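Side-chain contacts in nucleoside 2-deoxyribosyltransferase (Enterococcus faecalis, PDB 7M5H), which probably acts on the N-glycosidic bond of deoxyribonucleosides or their monophosphates, as do its relatives in the nucleoside 2-deoxyribosyltransferase family: residues Y24-E27 with Q28-L32; L38-P41 with Q42-A45; L61-T64 with E65-L68; N133-T136 with V137-K141. One frame throughout, in Å; residues are numbered along the deposited sequence.

All four contacts are local, formed between neighbouring turns of a helix or round one turn, and they follow one another in series along a Rossmann-like chain with a five-stranded parallel sheet. Interactions 1 and 2, centres about 13 Å apart, lie on helix 16-30 and at the end of strand 36-39, parts of one beta-alpha-beta unit, and touch through the Arg30–Glu43 salt bridge. Interaction 3, on helix 56-68, has its centre about 12 Å from that of interaction 2, where Tyr39 approaches Asn66. Interaction 4, on helix 134-141, lies across the chain's centre, its own centre about 25 Å from those of interactions 1 and 2. Interactions 3 and 4 both meet the third subunit, so these two helices help build the four-chain assembly.

Interaction 1 of 4, residues Y24-E27 with Q28-L32; sequences YLVE and QIRQL
Arg30 reaches back along its helix to Val26, one turn earlier. CB and CG each lie 3.5 Å from Val26 O, the carbonyl oxygen that also accepts the backbone bond from Arg30 N at 2.9 Å. CD passes on to the methyl Val26 CG1, and beyond it the guanidinium lays one face against that methyl, which stands 3.3 Å above the plane and off-centre. The chain is extended from CG to NE (chi2 168°, chi3 173°), which carries the flat group over the methyl. Water 1 sits at the guanidinium edge, in plane, and accepts from Arg30 NH1 at 2.7 Å; its bond to Glu27 OE1 is weak, and the two charged groups do not touch. NH2 is held from elsewhere, by a salt bridge to Glu43 and probably by Leu38 O.

Gln28 makes a second i-to-i+4 contact. Its OE1 lies over a face of the Tyr24 ring, 3.0 Å from Tyr24 CZ, with ring and amide planes 52° apart. The Tyr24 hydroxyl is hydrogen-bonded to Glu150, and the ring makes a cation-pi contact with Arg20 of the second subunit. On the side of the helix facing the sheet, Val26 and Ile29 pack on Phe9 of strand 5-10 and Leu38 of strand 36-39, while Gln28 and Ile29 also meet helix 150-159.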
loop_
_atom_site.group_PDB
_atom_site.type_symbol
_atom_site.label_atom_id
_atom_site.label_comp_id
_atom_site.label_asym_id
_atom_site.label_seq_id
_atom_site.Cartn_x
_atom_site.Cartn_y
_atom_site.Cartn_z
ATOM N N TYR B 24 -19.703 -12.372 4.800
ATOM C CA TYR B 24 -20.347 -12.150 6.091
ATOM C C TYR B 24 -21.159 -10.859 6.092
ATOM O O TYR B 24 -22.235 -10.799 6.699
ATOM C CB TYR B 24 -19.289 -12.139 7.196
ATOM C CG TYR B 24 -19.663 -11.351 8.431
ATOM C CD1 TYR B 24 -20.553 -11.862 9.368
ATOM C CD2 TYR B 24 -19.106 -10.101 8.673
ATOM C CE1 TYR B 24 -20.888 -11.144 10.502
ATOM C CE2 TYR B 24 -19.434 -9.376 9.802
ATOM C CZ TYR B 24 -20.323 -9.902 10.714
ATOM O OH TYR B 24 -20.652 -9.181 11.839
ATOM N N LEU B 25 -20.668 -9.820 5.413
ATOM C CA LEU B 25 -21.410 -8.565 5.343
ATOM C C LEU B 25 -22.582 -8.656 4.374
ATOM O O LEU B 25 -23.685 -8.193 4.686
ATOM C CB LEU B 25 -20.483 -7.421 4.930
ATOM C CG LEU B 25 -19.859 -6.573 6.037
ATOM C CD1 LEU B 25 -19.190 -5.353 5.429
ATOM C CD2 LEU B 25 -20.906 -6.160 7.056
ATOM N N VAL B 26 -22.358 -9.244 3.196
ATOM C CA VAL B 26 -23.398 -9.296 2.170
ATOM C C VAL B 26 -24.615 -10.063 2.673
ATOM O O VAL B 26 -25.762 -9.704 2.374
ATOM C CB VAL B 26 -22.829 -9.902 0.873
ATOM C CG1 VAL B 26 -23.945 -10.358 -0.051
ATOM C CG2 VAL B 26 -21.943 -8.885 0.166
ATOM N N GLU B 27 -24.390 -11.120 3.458
ATOM C CA GLU B 27 -25.507 -11.863 4.033
ATOM C C GLU B 27 -26.368 -10.970 4.919
ATOM O O GLU B 27 -27.601 -11.022 4.853
ATOM C CB GLU B 27 -24.988 -13.067 4.822
ATOM C CG GLU B 27 -26.009 -13.693 5.763
ATOM C CD GLU B 27 -27.202 -14.293 5.038
ATOM O OE1 GLU B 27 -27.083 -14.600 3.833
ATOM O OE2 GLU B 27 -28.262 -14.459 5.677
ATOM N N GLN B 28 -25.735 -10.138 5.751
ATOM C CA GLN B 28 -26.494 -9.219 6.595
ATOM C C GLN B 28 -27.235 -8.182 5.761
ATOM O O GLN B 28 -28.370 -7.812 6.087
ATOM C CB GLN B 28 -25.566 -8.530 7.594
ATOM C CG GLN B 28 -24.984 -9.447 8.652
ATOM C CD GLN B 28 -24.048 -8.713 9.591
ATOM O OE1 GLN B 28 -22.829 -8.855 9.503
ATOM N NE2 GLN B 28 -24.614 -7.917 10.492
ATOM N N ILE B 29 -26.609 -7.694 4.688
ATOM C CA ILE B 29 -27.248 -6.680 3.852
ATOM C C ILE B 29 -28.482 -7.257 3.169
ATOM O O ILE B 29 -29.547 -6.630 3.137
ATOM C CB ILE B 29 -26.248 -6.119 2.824
ATOM C CG1 ILE B 29 -25.075 -5.441 3.533
ATOM C CG2 ILE B 29 -26.941 -5.146 1.883
ATOM C CD1 ILE B 29 -24.038 -4.874 2.587
ATOM N N ARG B 30 -28.356 -8.467 2.618
ATOM C CA ARG B 30 -29.482 -9.084 1.929
ATOM C C ARG B 30 -30.614 -9.429 2.889
ATOM O O ARG B 30 -31.777 -9.484 2.475
ATOM C CB ARG B 30 -29.013 -10.330 1.178
ATOM C CG ARG B 30 -28.203 -10.021 -0.074
ATOM C CD ARG B 30 -27.511 -11.260 -0.619
ATOM N NE ARG B 30 -26.878 -11.007 -1.911
ATOM C CZ ARG B 30 -25.956 -11.794 -2.460
ATOM N NH1 ARG B 30 -25.544 -12.882 -1.824
ATOM N NH2 ARG B 30 -25.438 -11.486 -3.642
ATOM N N GLN B 31 -30.302 -9.653 4.166
ATOM C CA GLN B 31 -31.333 -9.942 5.156
ATOM C C GLN B 31 -32.093 -8.702 5.604
ATOM O O GLN B 31 -33.085 -8.835 6.329
ATOM C CB GLN B 31 -30.720 -10.633 6.376
ATOM C CG GLN B 31 -30.386 -12.094 6.146
ATOM C CD GLN B 31 -31.579 -12.885 5.648
ATOM O OE1 GLN B 31 -32.652 -12.862 6.251
ATOM N NE2 GLN B 31 -31.400 -13.586 4.533
ATOM N N LEU B 32 -31.656 -7.507 5.200
ATOM C CA LEU B 32 -32.374 -6.293 5.574
ATOM C C LEU B 32 -33.725 -6.216 4.877
ATOM O O LEU B 32 -34.754 -5.972 5.518
ATOM C CB LEU B 32 -31.533 -5.060 5.244
ATOM C CG LEU B 32 -30.379 -4.718 6.185
ATOM C CD1 LEU B 32 -29.617 -3.509 5.665
ATOM C CD2 LEU B 32 -30.901 -4.463 7.590
HETATM O O HOH W 1 -25.737 -13.842 0.702
#

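Interaction 2 of 4, residues L38-P41 with Q42-A45; sequences LYLP and QENA
Leu40 and Gln42 are brought together by their first torsions: Leu40 CG is anti to its backbone N (chi1 -175°), whereas Gln42 CG stands between its own backbone N and carbonyl carbon (chi1 66°). The aliphatic part of Gln42 therefore lies across the leucine branch, with Gln42 CG 3.6 Å from Leu40 CG and almost as near CD2. Beyond this apolar crossing the Gln42 amide is occupied at both ends by helix 16-30, OE1 accepting from Asn22 and NE2 donating to the carbonyl of Leu19. The extended Glu43 chain runs along the same leucine, its OE1 lying 3.7 Å from Leu40 CB.

Two backbone bonds close the turn that follows strand 36-39: Glu43 N to Leu40 O at 3.0 Å, and Asn44 N to Pro41 O, also 3.0 Å. The turn sets Asn44 over the Tyr39 ring, with CB 3.3 Å from Tyr39 OH and the ring and amide planes within 18° of parallel.

Water 2 joins the two segments, accepting from Leu40 N at 2.9 Å and donating to Glu43 OE1 at 2.6 Å. Outside the turn, the same carboxylate oxygen forms a salt bridge with Arg30 of helix 16-30. An acid that is paired with a cation and also receives a water proton would probably stay ionised, and its pairing with Arg30 ties the loop after strand 36-39 to that helix.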
loop_
_atom_site.group_PDB
_atom_site.type_symbol
_atom_site.label_atom_id
_atom_site.label_comp_id
_atom_site.label_asym_id
_atom_site.label_seq_id
_atom_site.Cartn_x
_atom_site.Cartn_y
_atom_site.Cartn_z
ATOM N N LEU B 38 -28.233 -7.386 -4.540
ATOM C CA LEU B 38 -26.826 -7.056 -4.361
ATOM C C LEU B 38 -25.964 -7.913 -5.280
ATOM O O LEU B 38 -26.117 -9.136 -5.328
ATOM C CB LEU B 38 -26.410 -7.254 -2.901
ATOM C CG LEU B 38 -25.034 -6.729 -2.468
ATOM C CD1 LEU B 38 -25.063 -6.333 -1.005
ATOM C CD2 LEU B 38 -23.936 -7.758 -2.706
ATOM N N TYR B 39 -25.055 -7.262 -6.000
ATOM C CA TYR B 39 -24.077 -7.940 -6.839
ATOM C C TYR B 39 -22.754 -8.008 -6.088
ATOM O O TYR B 39 -22.207 -6.974 -5.690
ATOM C CB TYR B 39 -23.903 -7.216 -8.175
ATOM C CG TYR B 39 -22.909 -7.876 -9.106
ATOM C CD1 TYR B 39 -23.318 -8.834 -10.024
ATOM C CD2 TYR B 39 -21.562 -7.537 -9.070
ATOM C CE1 TYR B 39 -22.414 -9.439 -10.876
ATOM C CE2 TYR B 39 -20.650 -8.137 -9.916
ATOM C CZ TYR B 39 -21.081 -9.087 -10.817
ATOM O OH TYR B 39 -20.172 -9.681 -11.660
ATOM N N LEU B 40 -22.244 -9.222 -5.895
ATOM C CA LEU B 40 -20.963 -9.438 -5.233
ATOM C C LEU B 40 -19.989 -10.033 -6.239
ATOM O O LEU B 40 -20.213 -11.160 -6.718
ATOM C CB LEU B 40 -21.120 -10.358 -4.020
ATOM C CG LEU B 40 -19.873 -10.563 -3.159
ATOM C CD1 LEU B 40 -19.304 -9.228 -2.718
ATOM C CD2 LEU B 40 -20.193 -11.434 -1.953
ATOM N N PRO B 41 -18.913 -9.325 -6.594
ATOM C CA PRO B 41 -18.031 -9.808 -7.672
ATOM C C PRO B 41 -17.466 -11.201 -7.451
ATOM O O PRO B 41 -17.304 -11.949 -8.424
ATOM C CB PRO B 41 -16.919 -8.752 -7.704
ATOM C CG PRO B 41 -17.576 -7.510 -7.192
ATOM C CD PRO B 41 -18.546 -7.972 -6.140
ATOM N N GLN B 42 -17.159 -11.578 -6.207
ATOM C CA GLN B 42 -16.567 -12.890 -5.966
ATOM C C GLN B 42 -17.539 -14.028 -6.249
ATOM O O GLN B 42 -17.098 -15.162 -6.460
ATOM C CB GLN B 42 -16.051 -12.981 -4.529
ATOM C CG GLN B 42 -17.130 -12.933 -3.464
ATOM C CD GLN B 42 -16.580 -12.546 -2.106
ATOM O OE1 GLN B 42 -15.977 -11.485 -1.948
ATOM N NE2 GLN B 42 -16.777 -13.411 -1.118
ATOM N N GLU B 43 -18.843 -13.755 -6.263
ATOM C CA GLU B 43 -19.829 -14.770 -6.609
ATOM C C GLU B 43 -19.936 -15.005 -8.109
ATOM O O GLU B 43 -20.551 -15.993 -8.521
ATOM C CB GLU B 43 -21.204 -14.380 -6.058
ATOM C CG GLU B 43 -21.278 -14.312 -4.542
ATOM C CD GLU B 43 -22.619 -13.804 -4.049
ATOM O OE1 GLU B 43 -23.359 -13.197 -4.853
ATOM O OE2 GLU B 43 -22.936 -14.013 -2.859
ATOM N N ASN B 44 -19.358 -14.130 -8.930
ATOM C CA ASN B 44 -19.465 -14.227 -10.379
ATOM C C ASN B 44 -18.137 -14.511 -11.063
ATOM O O ASN B 44 -18.115 -14.690 -12.286
ATOM C CB ASN B 44 -20.067 -12.936 -10.948
ATOM C CG ASN B 44 -21.402 -12.591 -10.324
ATOM O OD1 ASN B 44 -21.462 -12.014 -9.238
ATOM N ND2 ASN B 44 -22.484 -12.940 -11.010
ATOM N N ALA B 45 -17.037 -14.552 -10.316
ATOM C CA ALA B 45 -15.733 -14.794 -10.916
ATOM C C ALA B 45 -15.672 -16.189 -11.524
ATOM O O ALA B 45 -16.169 -17.161 -10.947
ATOM C CB ALA B 45 -14.628 -14.627 -9.872
HETATM O O HOH W 2 -23.551 -11.626 -6.971
#

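Interaction 3 of 4, residues L61-T64 with E65-L68; sequences LADT and ENVL
Leu68 N to Thr64 O, 2.8 Å long with an N-H...O angle of 169°, is the shortest hydrogen bond here. The same carbonyl oxygen also meets the Leu68 side chain, with CG 3.2 Å away. Beside it the two side chains run together and point the same way: the methyl Thr64 CG2 lies 3.9 Å from both Leu68 CG and CD1. That methyl is anti to the threonine backbone N, while OG1 stands beside the N (chi1 -56°), where it bonds to Ala60 O one turn earlier. Thr64 OG1 is thus tied back into its own helix, yet it is also hydrogen-bonded to Tyr135 of the third subunit.

Nearer the start of the stretch, Glu65 N donates to Leu61 O at 3.0 Å, and Glu65 CG approaches that oxygen to 3.2 Å. Between these two bonds in sequence, Val67 N reaches Asp63 O at 3.0 Å.

Helix 56-68 is bordered by helix 84-96, where Val67 meets Glu89 and Leu68 meets Val92 and Lys96. Toward the sheet, Asp63 OD1 is hydrogen-bonded to the Tyr8 hydroxyl, and Asn66 and Val67 pack on Tyr8 in strand 5-10.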
loop_
_atom_site.group_PDB
_atom_site.type_symbol
_atom_site.label_atom_id
_atom_site.label_comp_id
_atom_site.label_asym_id
_atom_site.label_seq_id
_atom_site.Cartn_x
_atom_site.Cartn_y
_atom_site.Cartn_z
ATOM N N LEU B 61 -13.978 -3.401 -18.176
ATOM C CA LEU B 61 -15.285 -3.255 -18.806
ATOM C C LEU B 61 -16.327 -4.128 -18.120
ATOM O O LEU B 61 -17.447 -3.679 -17.853
ATOM C CB LEU B 61 -15.196 -3.596 -20.295
ATOM C CG LEU B 61 -16.490 -3.397 -21.086
ATOM C CD1 LEU B 61 -16.967 -1.960 -20.967
ATOM C CD2 LEU B 61 -16.305 -3.780 -22.545
ATOM N N ALA B 62 -15.973 -5.380 -17.816
ATOM C CA ALA B 62 -16.928 -6.284 -17.182
ATOM C C ALA B 62 -17.345 -5.777 -15.808
ATOM O O ALA B 62 -18.521 -5.865 -15.438
ATOM C CB ALA B 62 -16.334 -7.689 -17.078
ATOM N N ASP B 63 -16.397 -5.238 -15.038
ATOM C CA ASP B 63 -16.731 -4.730 -13.711
ATOM C C ASP B 63 -17.509 -3.425 -13.796
ATOM O O ASP B 63 -18.436 -3.198 -13.009
ATOM C CB ASP B 63 -15.461 -4.543 -12.883
ATOM C CG ASP B 63 -15.337 -5.562 -11.774
ATOM O OD1 ASP B 63 -16.385 -6.035 -11.284
ATOM O OD2 ASP B 63 -14.196 -5.895 -11.395
ATOM N N THR B 64 -17.140 -2.551 -14.739
ATOM C CA THR B 64 -17.822 -1.269 -14.869
ATOM C C THR B 64 -19.281 -1.464 -15.259
ATOM O O THR B 64 -20.148 -0.685 -14.847
ATOM C CB THR B 64 -17.103 -0.388 -15.893
ATOM O OG1 THR B 64 -15.731 -0.229 -15.509
ATOM C CG2 THR B 64 -17.755 0.982 -15.975
ATOM N N GLU B 65 -19.567 -2.492 -16.062
ATOM C CA GLU B 65 -20.950 -2.784 -16.429
ATOM C C GLU B 65 -21.804 -3.030 -15.192
ATOM O O GLU B 65 -22.942 -2.554 -15.106
ATOM C CB GLU B 65 -21.005 -3.992 -17.365
ATOM C CG GLU B 65 -20.483 -3.730 -18.768
ATOM C CD GLU B 65 -20.623 -4.943 -19.670
ATOM O OE1 GLU B 65 -20.574 -4.784 -20.908
ATOM O OE2 GLU B 65 -20.786 -6.062 -19.139
ATOM N N ASN B 66 -21.269 -3.772 -14.221
ATOM C CA ASN B 66 -22.015 -4.027 -12.996
ATOM C C ASN B 66 -22.113 -2.779 -12.127
ATOM O O ASN B 66 -23.130 -2.573 -11.455
ATOM C CB ASN B 66 -21.370 -5.170 -12.214
ATOM C CG ASN B 66 -21.318 -6.460 -13.009
ATOM O OD1 ASN B 66 -20.281 -7.121 -13.076
ATOM N ND2 ASN B 66 -22.440 -6.825 -13.618
ATOM N N VAL B 67 -21.070 -1.946 -12.118
ATOM C CA VAL B 67 -21.117 -0.702 -11.353
ATOM C C VAL B 67 -22.203 0.216 -11.901
ATOM O O VAL B 67 -23.046 0.725 -11.155
ATOM C CB VAL B 67 -19.741 -0.012 -11.360
ATOM C CG1 VAL B 67 -19.842 1.379 -10.749
ATOM C CG2 VAL B 67 -18.715 -0.853 -10.612
ATOM N N LEU B 68 -22.205 0.427 -13.220
ATOM C CA LEU B 68 -23.139 1.365 -13.833
ATOM C C LEU B 68 -24.584 0.891 -13.759
ATOM O O LEU B 68 -25.496 1.723 -13.802
ATOM C CB LEU B 68 -22.752 1.615 -15.292
ATOM C CG LEU B 68 -21.375 2.235 -15.536
ATOM C CD1 LEU B 68 -21.186 2.569 -17.009
ATOM C CD2 LEU B 68 -21.182 3.469 -14.673
#

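Interaction 4 of 4, residues N133-T136 with V137-K141; sequences NLYT and VGLIK. With EDO (1,2-ethanediol), chain E.
Leu139 crosses one face of the Tyr135 ring one helical turn on, CG lying 4.1 Å above the plane and displaced from the ring centre toward its edge atoms. The branch in closest touch is CD1, which runs along the CE2, CZ and OH side of the tyrosine and comes within 3.6 Å of Tyr135 CE2. The ring is swung over toward Leu139 because its CG is anti to the backbone N and beside the carbonyl carbon (chi1 177°). Its OH passes beyond the leucine to a hydrogen bond with Thr64 of the third subunit. On another side of the helix, Leu134 CD2 makes a looser apolar contact with Val137 CB, 4.5 Å away.

Asn133 is the N-cap of helix 134-141: its OD1 accepts weakly from Tyr135 N at 3.1 Å and from Thr136 N at 3.4 Å, meeting two amides of the first turn. The Asn133 backbone carbonyl receives Val137 N, and ND2 gives a weak bond to O2 of the 1,2-ethanediol.

Thr136 turns OG1 to Ser88 of the third subunit. Its carbonyl oxygen faces Ile140, whose CG1 lies 3.4 Å from Thr136 O, and that isoleucine packs on Val100 and Ala102 of strand 100-103 and on Val146 of strand 144-147.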
loop_
_atom_site.group_PDB
_atom_site.type_symbol
_atom_site.label_atom_id
_atom_site.label_comp_id
_atom_site.label_asym_id
_atom_site.label_seq_id
_atom_site.Cartn_x
_atom_site.Cartn_y
_atom_site.Cartn_z
ATOM N N ASN B 133 -6.911 8.464 1.805
ATOM C CA ASN B 133 -6.795 9.516 0.802
ATOM C C ASN B 133 -8.079 10.337 0.768
ATOM O O ASN B 133 -9.162 9.805 0.504
ATOM C CB ASN B 133 -6.503 8.920 -0.573
ATOM C CG ASN B 133 -6.214 9.983 -1.615
ATOM O OD1 ASN B 133 -7.131 10.567 -2.191
ATOM N ND2 ASN B 133 -4.934 10.247 -1.856
ATOM N N LEU B 134 -7.957 11.633 1.051
ATOM C CA LEU B 134 -9.130 12.473 1.248
ATOM C C LEU B 134 -9.825 12.850 -0.051
ATOM O O LEU B 134 -10.972 13.309 -0.008
ATOM C CB LEU B 134 -8.746 13.738 2.016
ATOM C CG LEU B 134 -8.328 13.480 3.463
ATOM C CD1 LEU B 134 -8.029 14.783 4.173
ATOM C CD2 LEU B 134 -9.408 12.701 4.195
ATOM N N TYR B 135 -9.170 12.684 -1.201
ATOM C CA TYR B 135 -9.880 12.881 -2.460
ATOM C C TYR B 135 -10.913 11.782 -2.668
ATOM O O TYR B 135 -12.068 12.057 -3.013
ATOM C CB TYR B 135 -8.905 12.931 -3.636
ATOM C CG TYR B 135 -9.619 13.064 -4.966
ATOM C CD1 TYR B 135 -10.172 14.274 -5.358
ATOM C CD2 TYR B 135 -9.759 11.974 -5.815
ATOM C CE1 TYR B 135 -10.838 14.400 -6.563
ATOM C CE2 TYR B 135 -10.423 12.091 -7.025
ATOM C CZ TYR B 135 -10.958 13.307 -7.393
ATOM O OH TYR B 135 -11.620 13.435 -8.590
ATOM N N THR B 136 -10.511 10.525 -2.456
ATOM C CA THR B 136 -11.452 9.416 -2.567
ATOM C C THR B 136 -12.584 9.551 -1.556
ATOM O O THR B 136 -13.754 9.335 -1.891
ATOM C CB THR B 136 -10.721 8.087 -2.372
ATOM O OG1 THR B 136 -9.616 8.007 -3.283
ATOM C CG2 THR B 136 -11.664 6.919 -2.625
ATOM N N VAL B 137 -12.253 9.914 -0.314
ATOM C CA VAL B 137 -13.276 10.094 0.711
ATOM C C VAL B 137 -14.240 11.204 0.315
ATOM O O VAL B 137 -15.461 11.063 0.450
ATOM C CB VAL B 137 -12.621 10.376 2.076
ATOM C CG1 VAL B 137 -13.665 10.834 3.085
ATOM C CG2 VAL B 137 -11.896 9.137 2.580
ATOM N N GLY B 138 -13.709 12.321 -0.186
ATOM C CA GLY B 138 -14.565 13.441 -0.540
ATOM C C GLY B 138 -15.579 13.092 -1.613
ATOM O O GLY B 138 -16.729 13.533 -1.557
ATOM N N LEU B 139 -15.170 12.289 -2.599
ATOM C CA LEU B 139 -16.101 11.869 -3.644
ATOM C C LEU B 139 -17.271 11.090 -3.058
ATOM O O LEU B 139 -18.407 11.206 -3.532
ATOM C CB LEU B 139 -15.373 11.029 -4.695
ATOM C CG LEU B 139 -14.332 11.741 -5.561
ATOM C CD1 LEU B 139 -13.742 10.787 -6.585
ATOM C CD2 LEU B 139 -14.947 12.947 -6.250
ATOM N N ILE B 140 -17.011 10.292 -2.021
ATOM C CA ILE B 140 -18.079 9.550 -1.359
ATOM C C ILE B 140 -19.048 10.504 -0.675
ATOM O O ILE B 140 -20.261 10.457 -0.908
ATOM C CB ILE B 140 -17.489 8.545 -0.355
ATOM C CG1 ILE B 140 -16.528 7.582 -1.056
ATOM C CG2 ILE B 140 -18.603 7.792 0.357
ATOM C CD1 ILE B 140 -15.718 6.736 -0.103
ATOM N N LYS B 141 -18.526 11.382 0.187
ATOM C CA LYS B 141 -19.383 12.258 0.978
ATOM C C LYS B 141 -20.123 13.282 0.129
ATOM O O LYS B 141 -21.137 13.823 0.584
ATOM C CB LYS B 141 -18.561 12.976 2.048
ATOM C CG LYS B 141 -17.802 12.052 2.986
ATOM C CD LYS B 141 -17.234 12.833 4.158
ATOM C CE LYS B 141 -16.559 11.919 5.165
ATOM N NZ LYS B 141 -16.180 12.671 6.393
HETATM C C1 EDO E . -4.720 15.401 -1.278
HETATM O O1 EDO E . -5.079 15.983 -0.021
HETATM C C2 EDO E . -5.339 14.011 -1.385
HETATM O O2 EDO E . -5.078 13.472 -2.687
#